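Local coordinates for protein nucleotidyl transferase (Methanothermobacter thermautotrophicus, PDB 6PLJ) that probably transfers nucleotidyl groups as a member of the MobA-like NTP transferase family, possibly in pseudomurein cell wall synthesis, at residues 27-32 / 76-81; 80-85 / 98-103; 113-118 / 184-189; 52-57 / 87-92. One frame throughout, in Å; residues are numbered along the deposited sequence.

Interaction 1. Residues 27-32 / 76-81; sequences AVVAAA and DECIVV. With EDO (1,2-ethanediol), chain F.
Val-29 and Val-80 lie side by side in the middle of a parallel ladder in which strand 27-31 runs beside strand 77-81. Regular parallel pairing makes only alternate residues of one strand bond to a given neighbour, and this pair obeys the rule. Ala-27, Val-29 and Ala-31 bond to the 77-81 side, whereas Val-28 and Ala-30 turn their backbone groups to Leu-127, Ala-129 and Gly-131. The central links are short and straight, with Val-29 N 2.8 Å from Ile-79 O.

Packing is tight on both faces. With CG1 anti to the backbone N (chi1 178°), CG2 of Val-29 is left anti to the carbonyl carbon, where it meets Cys-78 SG at 3.7 Å. Ala-31 CB extends this face by resting 3.7 Å from Val-80 CG1, and helix 62-72 covers it. On the other face Val-28 CG1 crosses Val-81 CG2 at 4.0 Å, beneath helix 110-120.

The ends are looser. Partly exposed Glu-77 is hydrogen-bonded to Ser-26 OG through its carboxylate. At the other end the Ala-31 N to Val-81 O bond is bent to 140°. There, Ala-32 N donates to O1 of a 1,2-ethanediol, probably from the crystallisation liquor, at 2.9 Å. Adjacent parallel strands within the sheet are characteristic of the Rossmann-like fold of MobA-like transferases; in relatives the loop after this first strand contributes to nucleotide binding, and probably does so here.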
loop_
_atom_site.group_PDB
_atom_site.type_symbol
_atom_site.label_atom_id
_atom_site.label_comp_id
_atom_site.label_asym_id
_atom_site.label_seq_id
_atom_site.Cartn_x
_atom_site.Cartn_y
_atom_site.Cartn_z
ATOM N N ALA A 27 10.136 3.495 -0.589
ATOM C CA ALA A 27 8.749 3.089 -0.413
ATOM C C ALA A 27 7.858 4.304 -0.435
ATOM O O ALA A 27 8.236 5.378 0.025
ATOM C CB ALA A 27 8.554 2.321 0.866
ATOM N N VAL A 28 6.666 4.121 -0.980
ATOM C CA VAL A 28 5.618 5.123 -0.930
ATOM C C VAL A 28 4.410 4.414 -0.337
ATOM O O VAL A 28 3.905 3.437 -0.925
ATOM C CB VAL A 28 5.305 5.691 -2.321
ATOM C CG1 VAL A 28 4.044 6.555 -2.278
ATOM C CG2 VAL A 28 6.497 6.486 -2.843
ATOM N N VAL A 29 3.974 4.877 0.824
ATOM C CA VAL A 29 2.797 4.334 1.490
ATOM C C VAL A 29 1.653 5.311 1.282
ATOM O O VAL A 29 1.730 6.479 1.693
ATOM C CB VAL A 29 3.053 4.102 2.992
ATOM C CG1 VAL A 29 1.797 3.572 3.681
ATOM C CG2 VAL A 29 4.235 3.147 3.177
ATOM N N ALA A 30 0.601 4.837 0.628
ATOM C CA ALA A 30 -0.587 5.654 0.409
ATOM C C ALA A 30 -1.466 5.565 1.650
ATOM O O ALA A 30 -2.013 4.506 1.947
ATOM C CB ALA A 30 -1.329 5.188 -0.821
ATOM N N ALA A 31 -1.583 6.675 2.369
ATOM C CA ALA A 31 -2.268 6.706 3.656
ATOM C C ALA A 31 -3.214 7.907 3.705
ATOM O O ALA A 31 -3.395 8.509 4.761
ATOM C CB ALA A 31 -1.253 6.745 4.783
ATOM N N ALA A 32 -3.786 8.244 2.559
ATOM C CA ALA A 32 -4.495 9.527 2.382
ATOM C C ALA A 32 -5.984 9.427 2.121
ATOM O O ALA A 32 -6.648 10.459 2.082
ATOM C CB ALA A 32 -3.855 10.318 1.258
ATOM N N ASP A 76 15.398 2.059 1.315
ATOM C CA ASP A 76 16.319 3.152 1.664
ATOM C C ASP A 76 15.612 4.334 2.323
ATOM O O ASP A 76 16.233 5.098 3.035
ATOM C CB ASP A 76 17.053 3.647 0.425
ATOM C CG ASP A 76 17.982 2.609 -0.139
ATOM O OD1 ASP A 76 18.896 2.167 0.582
ATOM O OD2 ASP A 76 17.830 2.236 -1.298
ATOM N N GLU A 77 14.325 4.497 2.048
ATOM C CA GLU A 77 13.510 5.538 2.670
ATOM C C GLU A 77 12.059 5.154 2.530
ATOM O O GLU A 77 11.724 4.342 1.668
ATOM C CB GLU A 77 13.725 6.907 2.022
ATOM C CG GLU A 77 13.195 6.983 0.589
ATOM C CD GLU A 77 13.408 8.314 -0.085
ATOM O OE1 GLU A 77 13.751 9.293 0.612
ATOM O OE2 GLU A 77 13.215 8.374 -1.314
ATOM N N CYS A 78 11.213 5.735 3.376
ATOM C CA CYS A 78 9.778 5.529 3.304
ATOM C C CYS A 78 9.066 6.875 3.308
ATOM O O CYS A 78 9.183 7.650 4.267
ATOM C CB CYS A 78 9.309 4.683 4.477
ATOM S SG CYS A 78 7.544 4.285 4.390
ATOM N N ILE A 79 8.364 7.141 2.210
ATOM C CA ILE A 79 7.501 8.294 2.040
ATOM C C ILE A 79 6.106 7.849 2.422
ATOM O O ILE A 79 5.690 6.762 2.041
ATOM C CB ILE A 79 7.507 8.779 0.563
ATOM C CG1 ILE A 79 8.800 9.548 0.243
ATOM C CG2 ILE A 79 6.345 9.729 0.284
ATOM C CD1 ILE A 79 10.087 8.824 0.469
ATOM N N VAL A 80 5.390 8.669 3.180
ATOM C CA VAL A 80 3.996 8.376 3.486
ATOM C C VAL A 80 3.170 9.542 2.990
ATOM O O VAL A 80 3.465 10.692 3.323
ATOM C CB VAL A 80 3.746 8.172 4.982
ATOM C CG1 VAL A 80 2.279 7.878 5.225
ATOM C CG2 VAL A 80 4.613 7.051 5.532
ATOM N N VAL A 81 2.149 9.236 2.194
ATOM C CA VAL A 81 1.277 10.253 1.628
ATOM C C VAL A 81 0.036 10.310 2.481
ATOM O O VAL A 81 -0.646 9.296 2.640
ATOM C CB VAL A 81 0.917 9.943 0.172
ATOM C CG1 VAL A 81 0.099 11.078 -0.427
ATOM C CG2 VAL A 81 2.189 9.732 -0.644
HETATM C C1 EDO F . -4.381 6.464 -0.331
HETATM O O1 EDO F . -3.898 7.661 -0.273
HETATM C C2 EDO F . -4.581 5.852 0.912
HETATM O O2 EDO F . -4.751 4.509 0.602
#

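Interaction 2. Residues 80-85 / 98-103; sequences VVTGHR and VRVVRN
Val-80, Val-81 and Thr-82 pair with Val-100, Val-101 and Arg-102 in a parallel ladder at one margin of the main sheet, where 99-102 is the outermost strand. Four backbone hydrogen bonds hold the ladder, closing at Asn-103 N to Thr-82 O, 2.7 Å long. As expected of a margin, burial falls from the inner strand, all buried, to the outer one.

The side chains differ between the two faces. On one, Val-81 CG2 meets Val-101 CG2 at 3.9 Å, and beyond them Asn-103 lies across Val-81 at about a right angle, OD1 3.6 Å from CG1. Its ND2 is hydrogen-bonded to Ser-113 OG, which fixes the amide there.

The opposite face is apolar at the start, with Val-98 CG1 3.8 Å from Val-80 CG2, and polar at the end. A chi1 of 59° sets Thr-82 OG1 between its own N and carbonyl carbon, close to the outer strand and 3.5 Å from Arg-102 CG. The hydroxyl hydrogen-bonds to Glu-90 OE2, while Arg-102, bent at chi3 (-80°), brings NH2 to a salt bridge with Glu-90 OE1. One carboxylate thus ties both strands to the helix between them. The whole is a beta-alpha-beta crossover: helix 86-92 lies on the Thr-82 face, joined by helix 62-72 near Val-80, and helix 110-120 covers Val-81 and Val-101.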
loop_
_atom_site.group_PDB
_atom_site.type_symbol
_atom_site.label_atom_id
_atom_site.label_comp_id
_atom_site.label_asym_id
_atom_site.label_seq_id
_atom_site.Cartn_x
_atom_site.Cartn_y
_atom_site.Cartn_z
ATOM N N VAL A 80 5.390 8.669 3.180
ATOM C CA VAL A 80 3.996 8.376 3.486
ATOM C C VAL A 80 3.170 9.542 2.990
ATOM O O VAL A 80 3.465 10.692 3.323
ATOM C CB VAL A 80 3.746 8.172 4.982
ATOM C CG1 VAL A 80 2.279 7.878 5.225
ATOM C CG2 VAL A 80 4.613 7.051 5.532
ATOM N N VAL A 81 2.149 9.236 2.194
ATOM C CA VAL A 81 1.277 10.253 1.628
ATOM C C VAL A 81 0.036 10.310 2.481
ATOM O O VAL A 81 -0.646 9.296 2.640
ATOM C CB VAL A 81 0.917 9.943 0.172
ATOM C CG1 VAL A 81 0.099 11.078 -0.427
ATOM C CG2 VAL A 81 2.189 9.732 -0.644
ATOM N N THR A 82 -0.263 11.501 2.990
ATOM C CA THR A 82 -1.397 11.694 3.883
ATOM C C THR A 82 -2.403 12.651 3.246
ATOM O O THR A 82 -2.122 13.301 2.245
ATOM C CB THR A 82 -0.931 12.226 5.256
ATOM O OG1 THR A 82 -0.251 13.478 5.083
ATOM C CG2 THR A 82 0.012 11.220 5.936
ATOM N N GLY A 83 -3.600 12.693 3.808
ATOM C CA GLY A 83 -4.642 13.570 3.280
ATOM C C GLY A 83 -5.829 13.534 4.207
ATOM O O GLY A 83 -5.957 14.365 5.104
ATOM N N HIS A 84 -6.671 12.532 4.020
ATOM C CA HIS A 84 -7.802 12.350 4.896
ATOM C C HIS A 84 -7.369 12.140 6.333
ATOM O O HIS A 84 -6.592 11.223 6.625
ATOM C CB HIS A 84 -8.676 11.188 4.466
ATOM C CG HIS A 84 -9.928 11.115 5.256
ATOM N ND1 HIS A 84 -10.869 12.127 5.221
ATOM C CD2 HIS A 84 -10.386 10.198 6.132
ATOM C CE1 HIS A 84 -11.852 11.822 6.044
ATOM N NE2 HIS A 84 -11.596 10.654 6.595
ATOM N N ARG A 85 -7.893 12.969 7.240
ATOM C CA ARG A 85 -7.499 12.919 8.651
ATOM C C ARG A 85 -5.968 12.936 8.811
ATOM O O ARG A 85 -5.409 12.240 9.657
ATOM C CB ARG A 85 -8.139 11.717 9.349
ATOM C CG ARG A 85 -9.655 11.884 9.468
ATOM C CD ARG A 85 -10.329 10.677 10.067
ATOM N NE ARG A 85 -11.728 10.996 10.381
ATOM C CZ ARG A 85 -12.161 11.547 11.518
ATOM N NH1 ARG A 85 -11.337 11.812 12.545
ATOM N NH2 ARG A 85 -13.461 11.813 11.645
ATOM N N VAL A 98 9.949 8.404 8.753
ATOM C CA VAL A 98 9.266 8.566 7.466
ATOM C C VAL A 98 9.284 10.009 7.019
ATOM O O VAL A 98 9.428 10.917 7.840
ATOM C CB VAL A 98 7.792 8.110 7.517
ATOM C CG1 VAL A 98 7.711 6.622 7.776
ATOM C CG2 VAL A 98 6.986 8.866 8.563
ATOM N N ARG A 99 9.102 10.203 5.721
ATOM C CA ARG A 99 8.966 11.502 5.103
ATOM C C ARG A 99 7.512 11.631 4.695
ATOM O O ARG A 99 7.038 10.887 3.841
ATOM C CB ARG A 99 9.902 11.592 3.894
ATOM C CG ARG A 99 9.722 12.808 3.009
ATOM C CD ARG A 99 10.793 12.871 1.934
ATOM N NE ARG A 99 12.126 13.007 2.495
ATOM C CZ ARG A 99 12.714 14.161 2.833
ATOM N NH1 ARG A 99 12.114 15.339 2.639
ATOM N NH2 ARG A 99 13.941 14.135 3.334
ATOM N N VAL A 100 6.809 12.555 5.338
ATOM C CA VAL A 100 5.387 12.750 5.096
ATOM C C VAL A 100 5.165 13.834 4.058
ATOM O O VAL A 100 5.730 14.933 4.165
ATOM C CB VAL A 100 4.657 13.145 6.388
ATOM C CG1 VAL A 100 3.197 13.467 6.100
ATOM C CG2 VAL A 100 4.767 12.026 7.419
ATOM N N VAL A 101 4.333 13.530 3.067
ATOM C CA VAL A 101 3.853 14.527 2.115
ATOM C C VAL A 101 2.348 14.475 2.110
ATOM O O VAL A 101 1.754 13.406 2.098
ATOM C CB VAL A 101 4.422 14.369 0.689
ATOM C CG1 VAL A 101 5.924 14.636 0.715
ATOM C CG2 VAL A 101 4.129 13.013 0.080
ATOM N N ARG A 102 1.725 15.646 2.152
ATOM C CA ARG A 102 0.278 15.709 2.258
ATOM C C ARG A 102 -0.332 16.046 0.898
ATOM O O ARG A 102 0.169 16.917 0.166
ATOM C CB ARG A 102 -0.104 16.721 3.336
ATOM C CG ARG A 102 -1.493 16.522 3.892
ATOM C CD ARG A 102 -1.837 17.620 4.884
ATOM N NE ARG A 102 -1.266 17.435 6.220
ATOM C CZ ARG A 102 -1.614 18.176 7.275
ATOM N NH1 ARG A 102 -2.503 19.163 7.142
ATOM N NH2 ARG A 102 -1.075 17.956 8.466
ATOM N N ASN A 103 -1.399 15.349 0.567
ATOM C CA ASN A 103 -2.132 15.765 -0.638
ATOM C C ASN A 103 -2.849 17.071 -0.282
ATOM O O ASN A 103 -3.539 17.110 0.682
ATOM C CB ASN A 103 -3.235 14.774 -1.009
ATOM C CG ASN A 103 -2.728 13.481 -1.597
ATOM O OD1 ASN A 103 -1.754 13.477 -2.341
ATOM N ND2 ASN A 103 -3.427 12.412 -1.318
#

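Interaction 3. Residues 113-118 / 184-189; sequences SLLRGV and YLPLGD
Leu-185, with CG swung anti to its carbonyl carbon (chi1 -71°) and CD1 carried onward by a chi2 of 171°, sends that methyl into the side of helix 113-118. Leu-115 takes the other common course: chi1 of 180° carries its CG straight out from the helix, on the Pro-186 side, and leaves CB facing Leu-185. The two residues therefore meet base to base, Leu-115 CB lying 4.1 Å from Leu-185 CB.

Beyond this point the contact illustrates how one leucine can carry most of the docking of a turn on a helix without any hydrogen bond between them. Leu-185 CD1 reaches the helix backbone and stands 3.8 Å from Leu-115 N. The same methyl is 3.9 Å from Leu-114 CB on one flank. Val-118 CG2, from the following helical turn, approaches it to an equal 3.9 Å. The second branch, CD2, rests 4.1 Å from Leu-114 CB, so both methyls of Leu-185 are engaged.

Pro-186 makes the outer edge. Its CG meets Leu-115 CD2 at 4.2 Å, the ring and the leucine crossing at about a right angle, and the exposed proline borders the solvent. Both loop residues sit at the two central positions of a type I turn, closed by Leu-187 N bonding to Tyr-184 O at 2.9 Å, which presents them side by side.

The turn follows helix 178-184, whose Arg-182 also touches Leu-115 and Val-118, and leads toward helix 192-201, which packs on Tyr-184 and Leu-187. Helix 110-120 is thus held between this region and strand 25-31, where Leu-114 rests on Val-28 and Ala-30.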
loop_
_atom_site.group_PDB
_atom_site.type_symbol
_atom_site.label_atom_id
_atom_site.label_comp_id
_atom_site.label_asym_id
_atom_site.label_seq_id
_atom_site.Cartn_x
_atom_site.Cartn_y
_atom_site.Cartn_z
ATOM N N SER A 113 -2.370 9.926 -5.191
ATOM C CA SER A 113 -1.629 9.853 -3.927
ATOM C C SER A 113 -0.303 9.170 -4.154
ATOM O O SER A 113 0.721 9.656 -3.704
ATOM C CB SER A 113 -2.391 9.087 -2.844
ATOM O OG SER A 113 -3.528 9.810 -2.486
ATOM N N LEU A 114 -0.323 8.045 -4.855
ATOM C CA LEU A 114 0.935 7.377 -5.180
ATOM C C LEU A 114 1.835 8.300 -5.983
ATOM O O LEU A 114 3.027 8.371 -5.708
ATOM C CB LEU A 114 0.727 6.057 -5.904
ATOM C CG LEU A 114 0.102 4.958 -5.065
ATOM C CD1 LEU A 114 -0.128 3.744 -5.943
ATOM C CD2 LEU A 114 0.987 4.596 -3.885
ATOM N N LEU A 115 1.274 9.027 -6.937
ATOM C CA LEU A 115 2.090 9.936 -7.739
ATOM C C LEU A 115 2.742 11.023 -6.891
ATOM O O LEU A 115 3.915 11.345 -7.067
ATOM C CB LEU A 115 1.245 10.584 -8.832
ATOM C CG LEU A 115 1.958 11.567 -9.744
ATOM C CD1 LEU A 115 3.128 10.916 -10.465
ATOM C CD2 LEU A 115 0.943 12.099 -10.750
ATOM N N ARG A 116 1.982 11.566 -5.965
ATOM C CA ARG A 116 2.550 12.597 -5.066
ATOM C C ARG A 116 3.739 12.010 -4.284
ATOM O O ARG A 116 4.657 12.685 -4.059
ATOM C CB ARG A 116 1.467 13.076 -4.099
ATOM C CG ARG A 116 1.987 14.086 -3.100
ATOM C CD ARG A 116 2.195 15.437 -3.733
ATOM N NE ARG A 116 1.999 16.520 -2.779
ATOM C CZ ARG A 116 2.929 17.134 -2.063
ATOM N NH1 ARG A 116 4.205 16.825 -2.176
ATOM N NH2 ARG A 116 2.569 18.096 -1.232
ATOM N N GLY A 117 3.592 10.790 -3.811
ATOM C CA GLY A 117 4.658 10.100 -3.092
ATOM C C GLY A 117 5.869 9.823 -3.958
ATOM O O GLY A 117 7.022 10.035 -3.534
ATOM N N VAL A 118 5.619 9.347 -5.180
ATOM C CA VAL A 118 6.712 9.074 -6.116
ATOM C C VAL A 118 7.450 10.378 -6.425
ATOM O O VAL A 118 8.681 10.381 -6.484
ATOM C CB VAL A 118 6.215 8.360 -7.398
ATOM C CG1 VAL A 118 7.343 8.177 -8.389
ATOM C CG2 VAL A 118 5.634 7.003 -7.075
ATOM N N TYR A 184 2.827 6.033 -15.973
ATOM C CA TYR A 184 1.501 5.392 -15.811
ATOM C C TYR A 184 0.599 6.030 -14.766
ATOM O O TYR A 184 -0.592 6.171 -15.012
ATOM C CB TYR A 184 1.644 3.892 -15.527
ATOM C CG TYR A 184 1.804 3.093 -16.780
ATOM C CD1 TYR A 184 0.688 2.748 -17.547
ATOM C CD2 TYR A 184 3.059 2.694 -17.222
ATOM C CE1 TYR A 184 0.822 2.016 -18.720
ATOM C CE2 TYR A 184 3.204 1.955 -18.393
ATOM C CZ TYR A 184 2.086 1.629 -19.136
ATOM O OH TYR A 184 2.239 0.907 -20.295
ATOM N N LEU A 185 1.129 6.412 -13.603
ATOM C CA LEU A 185 0.263 6.933 -12.535
ATOM C C LEU A 185 -0.606 8.140 -12.919
ATOM O O LEU A 185 -1.733 8.239 -12.422
ATOM C CB LEU A 185 1.054 7.248 -11.253
ATOM C CG LEU A 185 1.569 6.029 -10.492
ATOM C CD1 LEU A 185 2.520 6.459 -9.389
ATOM C CD2 LEU A 185 0.431 5.184 -9.906
ATOM N N PRO A 186 -0.122 9.034 -13.804
ATOM C CA PRO A 186 -1.010 10.135 -14.243
ATOM C C PRO A 186 -2.229 9.706 -15.060
ATOM O O PRO A 186 -3.164 10.510 -15.223
ATOM C CB PRO A 186 -0.100 10.997 -15.114
ATOM C CG PRO A 186 1.278 10.684 -14.670
ATOM C CD PRO A 186 1.236 9.218 -14.341
ATOM N N LEU A 187 -2.229 8.473 -15.559
ATOM C CA LEU A 187 -3.305 7.952 -16.412
ATOM C C LEU A 187 -4.392 7.259 -15.600
ATOM O O LEU A 187 -4.244 7.032 -14.400
ATOM C CB LEU A 187 -2.729 6.971 -17.436
ATOM C CG LEU A 187 -1.544 7.481 -18.264
ATOM C CD1 LEU A 187 -1.004 6.405 -19.188
ATOM C CD2 LEU A 187 -1.908 8.725 -19.051
ATOM N N GLY A 188 -5.493 6.930 -16.270
ATOM C CA GLY A 188 -6.567 6.114 -15.686
ATOM C C GLY A 188 -7.566 6.889 -14.844
ATOM O O GLY A 188 -7.525 8.118 -14.788
ATOM N N ASP A 189 -8.449 6.150 -14.170
ATOM C CA ASP A 189 -9.556 6.732 -13.396
ATOM C C ASP A 189 -9.217 7.064 -11.927
ATOM O O ASP A 189 -9.997 7.728 -11.247
ATOM C CB ASP A 189 -10.813 5.831 -13.481
ATOM C CG ASP A 189 -10.638 4.454 -12.809
ATOM O OD1 ASP A 189 -9.548 4.141 -12.280
ATOM O OD2 ASP A 189 -11.614 3.668 -12.815
#

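Interaction 4. Residues 52-57 / 87-92; sequences KLLLPL and GEVEEA
Glu-88 holds its carboxylate by a salt bridge from OE1 to Arg-85 NH1, while OE2 lies 3.6 Å from CD1 of Leu-54. The charged end is thus secured within its own part of the chain, and the 52-57 side gives it no polar partner. Leu-54 CD1 sits 3.6 Å from Glu-88 CB, so both CB and OE2 lie against this methyl, the two side chains crossing at about a right angle.

A branched leucine here straddles a helix edge. With chi1 at -54°, Leu-54 reaches out from a short 3-10 turn, and its second methyl, CD2, lies 3.7 Å from Glu-88 O. That carbonyl is already engaged in the helix, accepting from Ala-92 N at 3.0 Å. CD2 goes on to touch Ala-92 CB, one helical turn further, at 4.2 Å. Deeper in, Leu-53 CD1 meets Val-89 CG2 at 4.0 Å, both residues being buried.

Van der Waals contact, without a hydrogen bond, joins the segments. Helix 62-72 lends Ile-63 to both Leu-53 and Ala-92. Val-89 also touches Thr-82, and Leu-53 reaches Ala-31 at the end of strand 25-31, so helix 86-92 and the 3-10 turn lie side by side at this sheet end.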
loop_
_atom_site.group_PDB
_atom_site.type_symbol
_atom_site.label_atom_id
_atom_site.label_comp_id
_atom_site.label_asym_id
_atom_site.label_seq_id
_atom_site.Cartn_x
_atom_site.Cartn_y
_atom_site.Cartn_z
ATOM N N LYS A 52 -9.933 3.756 9.627
ATOM C CA LYS A 52 -9.247 2.457 9.532
ATOM C C LYS A 52 -7.779 2.512 9.900
ATOM O O LYS A 52 -7.260 1.587 10.511
ATOM C CB LYS A 52 -9.414 1.862 8.141
ATOM C CG LYS A 52 -8.844 2.672 6.985
ATOM C CD LYS A 52 -9.308 2.157 5.632
ATOM C CE LYS A 52 -8.920 3.144 4.541
ATOM N NZ LYS A 52 -9.034 2.668 3.138
ATOM N N LEU A 53 -7.111 3.590 9.515
ATOM C CA LEU A 53 -5.673 3.688 9.729
ATOM C C LEU A 53 -5.306 3.870 11.185
ATOM O O LEU A 53 -4.151 3.625 11.566
ATOM C CB LEU A 53 -5.093 4.837 8.907
ATOM C CG LEU A 53 -5.219 4.686 7.400
ATOM C CD1 LEU A 53 -4.429 5.799 6.747
ATOM C CD2 LEU A 53 -4.734 3.325 6.912
ATOM N N LEU A 54 -6.274 4.289 11.999
ATOM C CA LEU A 54 -6.044 4.585 13.405
ATOM C C LEU A 54 -6.541 3.491 14.343
ATOM O O LEU A 54 -6.419 3.623 15.570
ATOM C CB LEU A 54 -6.723 5.910 13.746
ATOM C CG LEU A 54 -6.347 7.096 12.860
ATOM C CD1 LEU A 54 -7.241 8.299 13.156
ATOM C CD2 LEU A 54 -4.882 7.427 13.011
ATOM N N LEU A 55 -7.087 2.413 13.789
ATOM C CA LEU A 55 -7.500 1.282 14.598
ATOM C C LEU A 55 -6.297 0.595 15.217
ATOM O O LEU A 55 -5.214 0.580 14.636
ATOM C CB LEU A 55 -8.304 0.281 13.765
ATOM C CG LEU A 55 -9.748 0.686 13.470
ATOM C CD1 LEU A 55 -10.285 -0.216 12.381
ATOM C CD2 LEU A 55 -10.598 0.609 14.723
ATOM N N PRO A 56 -6.476 0.022 16.415
ATOM C CA PRO A 56 -5.340 -0.555 17.104
ATOM C C PRO A 56 -4.937 -1.878 16.511
ATOM O O PRO A 56 -5.790 -2.707 16.169
ATOM C CB PRO A 56 -5.860 -0.779 18.521
ATOM C CG PRO A 56 -7.312 -0.946 18.354
ATOM C CD PRO A 56 -7.691 -0.009 17.248
ATOM N N LEU A 57 -3.630 -2.075 16.439
ATOM C CA LEU A 57 -3.058 -3.278 15.927
ATOM C C LEU A 57 -1.629 -3.406 16.451
ATOM O O LEU A 57 -0.839 -2.472 16.289
ATOM C CB LEU A 57 -3.045 -3.186 14.398
ATOM C CG LEU A 57 -3.047 -4.486 13.644
ATOM C CD1 LEU A 57 -4.367 -5.222 13.848
ATOM C CD2 LEU A 57 -2.798 -4.178 12.168
ATOM N N GLY A 87 -3.839 15.082 10.067
ATOM C CA GLY A 87 -3.370 15.378 11.431
ATOM C C GLY A 87 -3.230 14.159 12.325
ATOM O O GLY A 87 -2.180 13.939 12.953
ATOM N N GLU A 88 -4.270 13.333 12.347
ATOM C CA GLU A 88 -4.299 12.137 13.170
ATOM C C GLU A 88 -3.363 11.052 12.652
ATOM O O GLU A 88 -2.705 10.386 13.438
ATOM C CB GLU A 88 -5.713 11.558 13.251
ATOM C CG GLU A 88 -6.680 12.405 14.050
ATOM C CD GLU A 88 -8.082 11.864 13.947
ATOM O OE1 GLU A 88 -8.704 12.061 12.888
ATOM O OE2 GLU A 88 -8.547 11.223 14.906
ATOM N N VAL A 89 -3.304 10.887 11.330
ATOM C CA VAL A 89 -2.419 9.883 10.728
ATOM C C VAL A 89 -0.959 10.279 10.976
ATOM O O VAL A 89 -0.147 9.454 11.381
ATOM C CB VAL A 89 -2.740 9.677 9.222
ATOM C CG1 VAL A 89 -1.704 8.803 8.553
ATOM C CG2 VAL A 89 -4.134 9.065 9.056
ATOM N N GLU A 90 -0.659 11.552 10.789
ATOM C CA GLU A 90 0.689 12.077 11.044
ATOM C C GLU A 90 1.080 11.969 12.515
ATOM O O GLU A 90 2.228 11.609 12.820
ATOM C CB GLU A 90 0.816 13.492 10.508
ATOM C CG GLU A 90 0.739 13.530 8.985
ATOM C CD GLU A 90 0.563 14.913 8.416
ATOM O OE1 GLU A 90 0.710 15.913 9.168
ATOM O OE2 GLU A 90 0.248 15.027 7.221
ATOM N N GLU A 91 0.136 12.192 13.425
ATOM C CA GLU A 91 0.431 12.016 14.846
ATOM C C GLU A 91 0.726 10.549 15.155
ATOM O O GLU A 91 1.645 10.265 15.917
ATOM C CB GLU A 91 -0.706 12.562 15.723
ATOM C CG GLU A 91 -0.526 12.394 17.231
ATOM C CD GLU A 91 0.749 13.012 17.785
ATOM O OE1 GLU A 91 1.226 14.043 17.250
ATOM O OE2 GLU A 91 1.275 12.459 18.774
ATOM N N ALA A 92 -0.023 9.621 14.546
ATOM C CA ALA A 92 0.235 8.191 14.706
ATOM C C ALA A 92 1.649 7.822 14.278
ATOM O O ALA A 92 2.277 6.994 14.919
ATOM C CB ALA A 92 -0.784 7.340 13.958
#

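Overall arrangement
Interactions 1 and 2 share Val-80 and Val-81 and build one continuous sheet, with strand 77-82 between its two partners. Interaction 1 is buried core, its side chains wholly apolar in contact; interaction 2, at the margin, adds charged and amide groups. Interactions 3 and 4 rest on side-chain methyls, with no hydrogen bond between segments: interaction 3 is largely buried, with Pro-186 at its exposed edge, and interaction 4 only partly buried, with Glu-88 exposed. Their centres are about 23 Å apart. Each reaches the sheet through its helix: Gly-117 lies under Val-28, Ile-79 and Val-81, while Glu-90, in the helix of interaction 4, serves Thr-82 and Arg-102 of interaction 2.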